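Local coordinates for protein transcriptional regulator, GntR family (Thermotoga maritima, PDB 3SXK) that probably acts as a DNA-binding transcription factor of the GntR family, represented here by its zinc-binding, all-helical FCD domain, at residues Leu37-Glu42 with Glu60-Leu65. The protein carries 3 engineered substitutions. Sequence-based numbering, arbitrary orientation.
With ZN (zinc ion), chain D.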
ATOM      1  N   LEU A  37      -8.043 -22.266   3.418  1.00 16.78           N
ATOM      2  CA  LEU A  37      -8.238 -23.504   4.150  1.00 16.86           C
ATOM      3  C   LEU A  37      -7.238 -24.579   3.697  1.00 17.89           C
ATOM      4  O   LEU A  37      -6.742 -25.340   4.518  1.00 19.62           O
ATOM      5  CB  LEU A  37      -9.670 -23.991   3.945  1.00 17.48           C
ATOM      6  CG  LEU A  37     -10.760 -23.101   4.491  1.00 21.72           C
ATOM      7  CD1 LEU A  37     -12.103 -23.705   4.177  1.00 22.52           C
ATOM      8  CD2 LEU A  37     -10.602 -22.919   5.991  1.00 30.81           C
ATOM      9  N   GLU A  38      -6.932 -24.615   2.402  1.00 18.57           N
ATOM     10  CA  GLU A  38      -5.906 -25.515   1.884  1.00 20.51           C
ATOM     11  C   GLU A  38      -4.551 -25.212   2.525  1.00 21.66           C
ATOM     12  O   GLU A  38      -3.820 -26.116   2.957  1.00 22.89           O
ATOM     13  CB  GLU A  38      -5.779 -25.369   0.381  1.00 22.61           C
ATOM     14  CG  GLU A  38      -6.900 -25.978  -0.433  1.00 36.19           C
ATOM     15  CD  GLU A  38      -6.629 -25.904  -1.940  1.00 46.01           C
ATOM     16  OE1 GLU A  38      -5.461 -25.727  -2.348  1.00 43.95           O
ATOM     17  OE2 GLU A  38      -7.593 -26.021  -2.716  1.00 60.83           O
ATOM     18  N   ILE A  39      -4.218 -23.937   2.618  1.00 16.92           N
ATOM     19  CA  ILE A  39      -2.971 -23.523   3.261  1.00 19.13           C
ATOM     20  C   ILE A  39      -2.958 -23.932   4.737  1.00 21.10           C
ATOM     21  O   ILE A  39      -1.961 -24.477   5.244  1.00 23.33           O
ATOM     22  CB  ILE A  39      -2.762 -22.004   3.159  1.00 17.62           C
ATOM     23  CG1 ILE A  39      -2.561 -21.571   1.686  1.00 23.88           C
ATOM     24  CG2 ILE A  39      -1.624 -21.553   4.027  1.00 18.45           C
ATOM     25  CD1 ILE A  39      -2.697 -20.037   1.503  1.00 22.78           C
ATOM     26  N   LYS A  40      -4.060 -23.665   5.431  1.00 18.44           N
ATOM     27  CA  LYS A  40      -4.184 -24.008   6.844  1.00 16.10           C
ATOM     28  C   LYS A  40      -3.978 -25.514   7.037  1.00 21.47           C
ATOM     29  O   LYS A  40      -3.317 -25.941   7.965  1.00 23.79           O
ATOM     30  CB  LYS A  40      -5.561 -23.649   7.344  1.00 17.68           C
ATOM     31  CG  LYS A  40      -5.767 -23.907   8.842  1.00 26.50           C
ATOM     32  CD  LYS A  40      -7.205 -23.749   9.313  1.00 31.87           C
ATOM     33  CE  LYS A  40      -7.423 -24.618  10.590  1.00 47.31           C
ATOM     34  NZ  LYS A  40      -8.816 -24.615  11.092  1.00 50.64           N
ATOM     35  N   GLY A  41      -4.561 -26.292   6.143  1.00 22.85           N
ATOM     36  CA  GLY A  41      -4.458 -27.743   6.177  1.00 23.09           C
ATOM     37  C   GLY A  41      -3.024 -28.191   6.053  1.00 27.20           C
ATOM     38  O   GLY A  41      -2.613 -29.154   6.693  1.00 31.66           O
ATOM     39  N   GLU A  42      -2.284 -27.509   5.193  1.00 26.26           N
ATOM     40  CA  GLU A  42      -0.895 -27.813   4.910  1.00 27.88           C
ATOM     41  C   GLU A  42      -0.028 -27.504   6.119  1.00 35.15           C
ATOM     42  O   GLU A  42       0.923 -28.213   6.402  1.00 35.80           O
ATOM     43  CB  GLU A  42      -0.464 -26.990   3.711  1.00 39.42           C
ATOM     44  CG  GLU A  42       0.965 -27.117   3.341  1.00 49.62           C
ATOM     45  CD  GLU A  42       1.175 -26.627   1.940  1.00 56.69           C
ATOM     46  OE1 GLU A  42       1.356 -27.478   1.045  1.00 72.37           O
ATOM     47  OE2 GLU A  42       1.109 -25.395   1.736  1.00 62.98           O
ATOM     48  N   GLU A  60       4.611 -18.368   0.862  1.00 15.92           N
ATOM     49  CA  GLU A  60       4.364 -17.636  -0.371  1.00 17.12           C
ATOM     50  C   GLU A  60       2.871 -17.621  -0.680  1.00 15.99           C
ATOM     51  O   GLU A  60       2.286 -16.560  -1.010  1.00 17.21           O
ATOM     52  CB  GLU A  60       5.134 -18.253  -1.537  1.00 20.20           C
ATOM     53  CG  GLU A  60       4.826 -17.573  -2.852  1.00 22.92           C
ATOM     54  CD  GLU A  60       5.730 -17.933  -3.994  1.00 31.73           C
ATOM     55  OE1 GLU A  60       6.633 -18.778  -3.829  1.00 26.36           O
ATOM     56  OE2 GLU A  60       5.534 -17.329  -5.071  1.00 24.05           O
ATOM     57  N   ARG A  61       2.247 -18.791  -0.552  1.00 16.13           N
ATOM     58  CA  ARG A  61       0.808 -18.871  -0.860  1.00 16.95           C
ATOM     59  C   ARG A  61      -0.032 -17.983   0.017  1.00 19.93           C
ATOM     60  O   ARG A  61      -0.964 -17.350  -0.507  1.00 15.28           O
ATOM     61  CB  ARG A  61       0.293 -20.312  -0.784  1.00 19.92           C
ATOM     62  CG  ARG A  61       0.855 -21.201  -1.900  1.00 19.29           C
ATOM     63  CD  ARG A  61       0.488 -22.667  -1.631  1.00 30.10           C
ATOM     64  NE  ARG A  61      -0.956 -22.900  -1.711  1.00 25.92           N
ATOM     65  CZ  ARG A  61      -1.521 -24.071  -1.469  1.00 25.75           C
ATOM     66  NH1 ARG A  61      -0.772 -25.096  -1.105  1.00 31.35           N
ATOM     67  NH2 ARG A  61      -2.832 -24.211  -1.582  1.00 32.56           N
ATOM     68  N   LEU A  62       0.261 -17.933   1.317  1.00 15.79           N
ATOM     69  CA  LEU A  62      -0.555 -17.159   2.256  1.00 14.16           C
ATOM     70  C   LEU A  62      -0.451 -15.659   1.978  1.00 16.09           C
ATOM     71  O   LEU A  62      -1.490 -14.970   1.848  1.00 14.15           O
ATOM     72  CB  LEU A  62      -0.140 -17.465   3.693  1.00 16.46           C
ATOM     73  CG  LEU A  62      -0.912 -16.717   4.786  1.00 15.97           C
ATOM     74  CD1 LEU A  62      -2.407 -17.015   4.733  1.00 16.06           C
ATOM     75  CD2 LEU A  62      -0.380 -17.066   6.166  1.00 18.97           C
ATOM     76  N   HIS A  63       0.774 -15.154   1.868  1.00 14.18           N
ATOM     77  CA  HIS A  63       0.984 -13.745   1.595  1.00 13.63           C
ATOM     78  C   HIS A  63       0.452 -13.345   0.209  1.00 15.86           C
ATOM     79  O   HIS A  63      -0.149 -12.255   0.054  1.00 15.72           O
ATOM     80  CB  HIS A  63       2.459 -13.395   1.790  1.00 12.98           C
ATOM     81  CG  HIS A  63       2.904 -13.453   3.223  1.00 14.48           C
ATOM     82  ND1 HIS A  63       2.673 -12.432   4.119  1.00 16.19           N
ATOM     83  CD2 HIS A  63       3.597 -14.401   3.907  1.00 16.09           C
ATOM     84  CE1 HIS A  63       3.166 -12.756   5.302  1.00 18.09           C
ATOM     85  NE2 HIS A  63       3.754 -13.936   5.185  1.00 12.01           N
ATOM     86  N   LYS A  64       0.659 -14.189  -0.795  1.00 13.39           N
ATOM     87  CA  LYS A  64       0.163 -13.886  -2.130  1.00 14.37           C
ATOM     88  C   LYS A  64      -1.359 -13.940  -2.188  1.00 16.13           C
ATOM     89  O   LYS A  64      -1.943 -13.236  -3.011  1.00 15.23           O
ATOM     90  CB  LYS A  64       0.775 -14.792  -3.191  1.00 16.75           C
ATOM     91  CG  LYS A  64       2.194 -14.335  -3.562  1.00 20.60           C
ATOM     92  CD  LYS A  64       2.684 -14.980  -4.817  1.00 25.05           C
ATOM     93  CE  LYS A  64       3.995 -14.313  -5.261  1.00 27.33           C
ATOM     94  NZ  LYS A  64       4.640 -15.110  -6.319  1.00 25.94           N
ATOM     95  N   LEU A  65      -1.993 -14.804  -1.386  1.00 13.55           N
ATOM     96  CA  LEU A  65      -3.452 -14.863  -1.316  1.00 15.54           C
ATOM     97  C   LEU A  65      -4.064 -13.533  -0.928  1.00 13.12           C
ATOM     98  O   LEU A  65      -5.064 -13.114  -1.515  1.00 14.76           O
ATOM     99  CB  LEU A  65      -3.941 -15.936  -0.325  1.00 13.93           C
ATOM    100  CG  LEU A  65      -5.410 -15.861   0.072  1.00 16.19           C
ATOM    101  CD1 LEU A  65      -6.236 -16.205  -1.124  1.00 23.62           C
ATOM    102  CD2 LEU A  65      -5.677 -16.779   1.212  1.00 21.22           C
TER
HETATM  103 ZN    ZN D   4       4.832 -14.881   6.670  1.00 17.63          ZN
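In the helical bundle of the FCD domain, R61 of the helix that supplies zinc ligand H63 reaches a nearly antiparallel neighbour and spans E38 and E42, one helical turn apart, in a salt-bridge network. The segment axes approach to 10.1 Å at 155°. NH2 of R61 meets OE1 of E38 at 3.1 Å, near the guanidinium plane; an N-H...O angle of only 122° makes this a weak hydrogen bond. NH1 of R61 lies 3.4 Å from OE2 of E42, whose carboxylate is turned almost perpendicular to the guanidinium. A bend at chi3 (66°) turns the guanidinium of R61 so that CG1 of I39 lies over one face, offset toward the rim. The stronger polar partner is E35, which also pairs with NH2 of R61. A leucine in place of R61 would probably leave E35, E38 and E42 as an acidic cluster without its shared counter-charge. Beneath this polar layer, I39 drives CD1 against the opposite backbone, 3.6 Å from N of L62, and the same CD1 lies 4.4 Å from CD2 of L65. H63 points away from this interface, its NE2 binding zinc at 2.1 Å together with D59, H103 and H125, while ND1 hydrogen-bonds E19. I107 of helix 96-111 packs on both I39 and L62, and L62 touches H103, so helices 34-44 and 51-68 meet against a helix carrying another zinc ligand.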